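Local coordinates for protein ECXA (Escherichia coli, PDB 4L63) that probably acts as a zinc-dependent metallopeptidase of the metzincin kind, cutting peptide bonds at a histidine-bound metal site, at residues N7-V12 and Q194-M199; Y205-R210 and T222-S227. One frame throughout, in Å; residues are numbered along the deposited sequence.

Contact 1. Residues N7-V12 and Q194-M199; sequences NEEKKV and QAPSIM
Glu9 and Ser197 join the loop before strand 12-16 to the run Ser197-Ile198-Met199, which fits the Met-turn of metzincins: the Met199 side chain packs on the zinc ligands His160 and His164. The one direct hydrogen bond between the segments is Ser197 N to Glu9 O at 2.9 Å, almost linear at the hydrogen (175°). Beside it the Glu9 side chain runs alongside Pro196, the two pointing the same way. From its root, Glu9 CB lies 4.2 Å from Pro196 CB. CG and CD carry on as an extended chain (chi2 177°), and Glu9 OE1 then reaches 3.6 Å from Pro196 CB, so the carboxylate ends against the aliphatic flank of the proline. Its other oxygen, OE2, pairs with Arg210 NE in a salt bridge, tying this loop to helix 207-215.

Next along, the Lys10 methylenes pass across Gln194, with Lys10 CD 3.5 Å from Gln194 CG. Both polar tips find partners elsewhere: Lys10 NZ bonds to Arg190 O, and Gln194 NE2 bonds to Asn229 OD1 and Leu192 O. The buried amine and amide are thus served from beyond the crossing.

Ser197 OG has several partners. With chi1 at 176° it lies anti to the backbone N, on the carbonyl side, where it accepts from Met199 N at 2.9 Å in an ST turn. Asp230 holds the same stretch through OD1 to Ser197 OG and OD2 to Ile198 N, while Ile198 O bonds to His160 ND1, a second-shell contact to a zinc ligand. Water 1 adds a bridge between the two loops, donating one proton to Lys11 O at 2.7 Å and the other to Ser197 OG at 2.9 Å.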
loop_
_atom_site.group_PDB
_atom_site.type_symbol
_atom_site.label_atom_id
_atom_site.label_comp_id
_atom_site.label_asym_id
_atom_site.label_seq_id
_atom_site.Cartn_x
_atom_site.Cartn_y
_atom_site.Cartn_z
ATOM N N ASN A 7 11.668 -6.278 0.394
ATOM C CA ASN A 7 10.682 -6.264 1.482
ATOM C C ASN A 7 11.195 -6.942 2.743
ATOM O O ASN A 7 10.965 -6.461 3.853
ATOM C CB ASN A 7 9.389 -6.938 1.016
ATOM C CG ASN A 7 8.615 -6.066 0.050
ATOM O OD1 ASN A 7 8.858 -4.856 -0.034
ATOM N ND2 ASN A 7 7.683 -6.668 -0.687
ATOM N N GLU A 8 11.901 -8.052 2.569
ATOM C CA GLU A 8 12.377 -8.818 3.721
ATOM C C GLU A 8 13.311 -7.996 4.615
ATOM O O GLU A 8 13.384 -8.224 5.819
ATOM C CB GLU A 8 13.075 -10.101 3.264
ATOM C CG GLU A 8 13.500 -11.046 4.412
ATOM C CD GLU A 8 12.346 -11.503 5.304
ATOM O OE1 GLU A 8 11.177 -11.479 4.857
ATOM O OE2 GLU A 8 12.615 -11.905 6.460
ATOM N N GLU A 9 13.999 -7.016 4.034
ATOM C CA GLU A 9 14.899 -6.155 4.821
ATOM C C GLU A 9 14.206 -4.931 5.421
ATOM O O GLU A 9 14.819 -4.188 6.188
ATOM C CB GLU A 9 16.077 -5.699 3.955
ATOM C CG GLU A 9 16.976 -6.841 3.497
ATOM C CD GLU A 9 18.098 -6.370 2.582
ATOM O OE1 GLU A 9 18.532 -5.206 2.716
ATOM O OE2 GLU A 9 18.525 -7.158 1.707
ATOM N N LYS A 10 12.938 -4.725 5.068
ATOM C CA LYS A 10 12.140 -3.628 5.619
ATOM C C LYS A 10 11.114 -4.137 6.622
ATOM O O LYS A 10 10.309 -3.359 7.136
ATOM C CB LYS A 10 11.397 -2.871 4.514
ATOM C CG LYS A 10 12.247 -2.392 3.378
ATOM C CD LYS A 10 11.446 -1.494 2.442
ATOM C CE LYS A 10 10.353 -2.241 1.653
ATOM N NZ LYS A 10 9.720 -1.280 0.657
ATOM N N LYS A 11 11.115 -5.447 6.849
ATOM C CA LYS A 11 10.145 -6.088 7.736
ATOM C C LYS A 11 10.581 -5.900 9.171
ATOM O O LYS A 11 11.737 -6.149 9.493
ATOM C CB LYS A 11 10.026 -7.585 7.415
ATOM C CG LYS A 11 9.034 -8.338 8.282
ATOM C CD LYS A 11 9.108 -9.842 7.985
ATOM C CE LYS A 11 8.420 -10.178 6.674
ATOM N NZ LYS A 11 8.580 -11.616 6.318
ATOM N N VAL A 12 9.653 -5.486 10.027
ATOM C CA VAL A 12 9.964 -5.171 11.410
ATOM C C VAL A 12 9.120 -6.052 12.314
ATOM O O VAL A 12 7.909 -6.161 12.120
ATOM C CB VAL A 12 9.694 -3.680 11.723
ATOM C CG1 VAL A 12 9.921 -3.378 13.216
ATOM C CG2 VAL A 12 10.569 -2.806 10.840
ATOM N N GLN A 194 12.979 2.793 1.291
ATOM C CA GLN A 194 13.671 3.179 2.515
ATOM C C GLN A 194 14.914 2.301 2.689
ATOM O O GLN A 194 15.085 1.294 1.991
ATOM C CB GLN A 194 12.753 3.038 3.736
ATOM C CG GLN A 194 12.050 1.682 3.816
ATOM C CD GLN A 194 11.059 1.589 4.962
ATOM O OE1 GLN A 194 11.438 1.415 6.128
ATOM N NE2 GLN A 194 9.779 1.742 4.643
ATOM N N ALA A 195 15.766 2.670 3.633
ATOM C CA ALA A 195 16.968 1.892 3.934
ATOM C C ALA A 195 16.606 0.566 4.597
ATOM O O ALA A 195 15.528 0.437 5.174
ATOM C CB ALA A 195 17.902 2.698 4.832
ATOM N N PRO A 196 17.506 -0.430 4.518
ATOM C CA PRO A 196 17.271 -1.647 5.310
ATOM C C PRO A 196 17.141 -1.354 6.806
ATOM O O PRO A 196 17.730 -0.387 7.315
ATOM C CB PRO A 196 18.515 -2.507 5.028
ATOM C CG PRO A 196 19.542 -1.550 4.471
ATOM C CD PRO A 196 18.743 -0.513 3.723
ATOM N N SER A 197 16.362 -2.178 7.500
ATOM C CA SER A 197 16.206 -2.049 8.945
ATOM C C SER A 197 17.548 -2.251 9.641
ATOM O O SER A 197 18.374 -3.042 9.199
ATOM C CB SER A 197 15.185 -3.062 9.466
ATOM O OG SER A 197 15.090 -3.024 10.881
ATOM N N ILE A 198 17.762 -1.523 10.730
ATOM C CA ILE A 198 18.954 -1.710 11.534
ATOM C C ILE A 198 18.753 -2.914 12.464
ATOM O O ILE A 198 19.664 -3.315 13.193
ATOM C CB ILE A 198 19.285 -0.426 12.329
ATOM C CG1 ILE A 198 20.733 -0.464 12.842
ATOM C CG2 ILE A 198 18.242 -0.184 13.420
ATOM C CD1 ILE A 198 21.263 0.881 13.301
ATOM N N MET A 199 17.560 -3.508 12.409
ATOM C CA MET A 199 17.274 -4.717 13.188
ATOM C C MET A 199 17.362 -5.984 12.343
ATOM O O MET A 199 16.801 -7.020 12.715
ATOM C CB MET A 199 15.891 -4.634 13.831
ATOM C CG MET A 199 15.676 -3.385 14.661
ATOM S SD MET A 199 16.937 -3.233 15.950
ATOM C CE MET A 199 16.604 -4.692 16.959
HETATM O O HOH W 1 13.760 -5.558 11.155
#

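Contact 2. Residues Y205-R210 and T222-S227; sequences YDYIDR and TDIGPS
Tyr207 makes this contact, sending its ring from the first turn of helix 207-215 to Ile224 and Gly225 in the loop that leads into helix 228-239. Taken in order, Tyr205 comes first, its hydroxyl against Glu8 CG and in a weak hydrogen bond with Asn171 ND2. Asp206 follows as the N-cap: its OD2 accepts from Asp209 N at 2.9 Å, met 35° out of the carboxylate plane. This bond ties down the start of the helix just where Tyr207 departs.

The Tyr207 ring leaves with CG anti to the backbone N (chi1 173°), which carries it toward the far loop. It meets Ile224 at about a right angle and by its edge: Tyr207 CE2 lies 3.9 Å from Ile224 CG2, with Ile224 CB also in the ring plane. At the tip, Tyr207 OH takes a long hydrogen bond from Gly225 N, 3.3 Å with a 149° angle at the hydrogen. Water 2 lies at the hydroxyl edge, in the ring plane, and donates to Gly225 O at 2.8 Å. The backbone angles of Gly225 are of a kind essentially confined to glycine.

Ile208 packs instead on Leu134 of helix 131-137 and on Leu152 and Ile156 of the zinc-binding helix 146-165. Ile224 leans on that same helix at Ile156 and Lys159 and on Leu211 of helix 207-215, so the contact lies buried between helices 146-165 and 207-215, with Ser227 capping the start of helix 228-239.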
loop_
_atom_site.group_PDB
_atom_site.type_symbol
_atom_site.label_atom_id
_atom_site.label_comp_id
_atom_site.label_asym_id
_atom_site.label_seq_id
_atom_site.Cartn_x
_atom_site.Cartn_y
_atom_site.Cartn_z
ATOM N N TYR A 205 22.558 -11.280 7.826
ATOM C CA TYR A 205 22.873 -10.089 7.039
ATOM C C TYR A 205 24.045 -9.336 7.632
ATOM O O TYR A 205 24.275 -9.390 8.840
ATOM C CB TYR A 205 21.684 -9.130 6.973
ATOM C CG TYR A 205 20.381 -9.716 6.499
ATOM C CD1 TYR A 205 19.519 -10.336 7.393
ATOM C CD2 TYR A 205 19.985 -9.607 5.167
ATOM C CE1 TYR A 205 18.311 -10.858 6.977
ATOM C CE2 TYR A 205 18.774 -10.127 4.739
ATOM C CZ TYR A 205 17.941 -10.751 5.651
ATOM O OH TYR A 205 16.734 -11.274 5.253
ATOM N N ASP A 206 24.782 -8.631 6.780
ATOM C CA ASP A 206 25.686 -7.587 7.242
ATOM C C ASP A 206 25.042 -6.243 6.940
ATOM O O ASP A 206 24.906 -5.858 5.771
ATOM C CB ASP A 206 27.057 -7.676 6.579
ATOM C CG ASP A 206 28.005 -6.588 7.060
ATOM O OD1 ASP A 206 28.409 -6.618 8.243
ATOM O OD2 ASP A 206 28.319 -5.681 6.261
ATOM N N TYR A 207 24.637 -5.544 7.996
ATOM C CA TYR A 207 23.917 -4.279 7.877
ATOM C C TYR A 207 24.654 -3.260 7.008
ATOM O O TYR A 207 24.041 -2.568 6.194
ATOM C CB TYR A 207 23.666 -3.689 9.266
ATOM C CG TYR A 207 23.065 -2.301 9.246
ATOM C CD1 TYR A 207 21.732 -2.101 8.890
ATOM C CD2 TYR A 207 23.830 -1.188 9.576
ATOM C CE1 TYR A 207 21.181 -0.832 8.868
ATOM C CE2 TYR A 207 23.289 0.083 9.559
ATOM C CZ TYR A 207 21.965 0.257 9.206
ATOM O OH TYR A 207 21.424 1.522 9.190
ATOM N N ILE A 208 25.967 -3.168 7.185
ATOM C CA ILE A 208 26.754 -2.192 6.436
ATOM C C ILE A 208 26.694 -2.484 4.946
ATOM O O ILE A 208 26.474 -1.588 4.128
ATOM C CB ILE A 208 28.222 -2.177 6.880
ATOM C CG1 ILE A 208 28.326 -1.804 8.356
ATOM C CG2 ILE A 208 29.020 -1.199 6.024
ATOM C CD1 ILE A 208 29.756 -1.657 8.841
ATOM N N ASP A 209 26.894 -3.753 4.605
ATOM C CA ASP A 209 26.845 -4.195 3.221
ATOM C C ASP A 209 25.463 -3.963 2.607
ATOM O O ASP A 209 25.354 -3.510 1.472
ATOM C CB ASP A 209 27.226 -5.672 3.125
ATOM C CG ASP A 209 27.520 -6.105 1.704
ATOM O OD1 ASP A 209 28.246 -5.375 0.993
ATOM O OD2 ASP A 209 27.023 -7.177 1.296
ATOM N N ARG A 210 24.406 -4.275 3.354
ATOM C CA ARG A 210 23.057 -4.051 2.850
ATOM C C ARG A 210 22.765 -2.556 2.723
ATOM O O ARG A 210 22.119 -2.126 1.767
ATOM C CB ARG A 210 22.007 -4.723 3.746
ATOM C CG ARG A 210 22.179 -6.234 3.886
ATOM C CD ARG A 210 22.480 -6.877 2.542
ATOM N NE ARG A 210 21.412 -6.650 1.575
ATOM C CZ ARG A 210 21.561 -6.759 0.259
ATOM N NH1 ARG A 210 22.746 -7.074 -0.254
ATOM N NH2 ARG A 210 20.529 -6.536 -0.546
ATOM N N THR A 222 26.795 8.972 9.354
ATOM C CA THR A 222 25.637 9.842 9.172
ATOM C C THR A 222 24.544 9.103 8.392
ATOM O O THR A 222 23.406 9.567 8.298
ATOM C CB THR A 222 26.016 11.150 8.443
ATOM O OG1 THR A 222 24.827 11.854 8.064
ATOM C CG2 THR A 222 26.835 10.855 7.199
ATOM N N ASP A 223 24.903 7.944 7.846
ATOM C CA ASP A 223 23.979 7.126 7.065
ATOM C C ASP A 223 23.208 6.125 7.923
ATOM O O ASP A 223 22.021 5.893 7.695
ATOM C CB ASP A 223 24.733 6.379 5.965
ATOM C CG ASP A 223 25.140 7.282 4.820
ATOM O OD1 ASP A 223 24.434 8.283 4.573
ATOM O OD2 ASP A 223 26.166 6.991 4.169
ATOM N N ILE A 224 23.885 5.528 8.900
ATOM C CA ILE A 224 23.271 4.487 9.717
ATOM C C ILE A 224 22.170 5.044 10.613
ATOM O O ILE A 224 22.083 6.253 10.835
ATOM C CB ILE A 224 24.311 3.762 10.597
ATOM C CG1 ILE A 224 24.787 4.678 11.727
ATOM C CG2 ILE A 224 25.477 3.271 9.752
ATOM C CD1 ILE A 224 25.757 4.016 12.682
ATOM N N GLY A 225 21.324 4.149 11.116
ATOM C CA GLY A 225 20.255 4.530 12.016
ATOM C C GLY A 225 18.985 3.749 11.745
ATOM O O GLY A 225 18.912 3.005 10.767
ATOM N N PRO A 226 17.972 3.924 12.608
ATOM C CA PRO A 226 16.674 3.265 12.448
ATOM C C PRO A 226 16.046 3.647 11.115
ATOM O O PRO A 226 16.100 4.816 10.747
ATOM C CB PRO A 226 15.840 3.820 13.609
ATOM C CG PRO A 226 16.824 4.456 14.548
ATOM C CD PRO A 226 17.966 4.905 13.705
ATOM N N SER A 227 15.471 2.688 10.399
ATOM C CA SER A 227 14.779 3.008 9.154
ATOM C C SER A 227 13.415 3.622 9.438
ATOM O O SER A 227 12.990 3.679 10.590
ATOM C CB SER A 227 14.606 1.755 8.304
ATOM O OG SER A 227 13.684 0.877 8.936
HETATM O O HOH W 2 19.130 1.757 8.238
#

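In the fold
Both contacts are buried, their centres 9 Å apart, beside the zinc-binding helix 146-165; the side chains of Ser197 and Tyr207 each come within about 7 Å of that of His160. They follow one another along the chain and also touch where Ser197 O lies against Tyr207 CD1 and Ala195 O against Ser227 CB. Contact 1 joins loops distant in sequence, through one backbone bond, a water bridge and the aliphatic parts of polar side chains whose tips are satisfied from outside. Contact 2 is smaller and local, one tyrosine spanning a helix start and the loop after that helix. Asp230 of helix 228-239 serves both, bonding to Ser197 and Ile198 in one and to Ser227 N in the other.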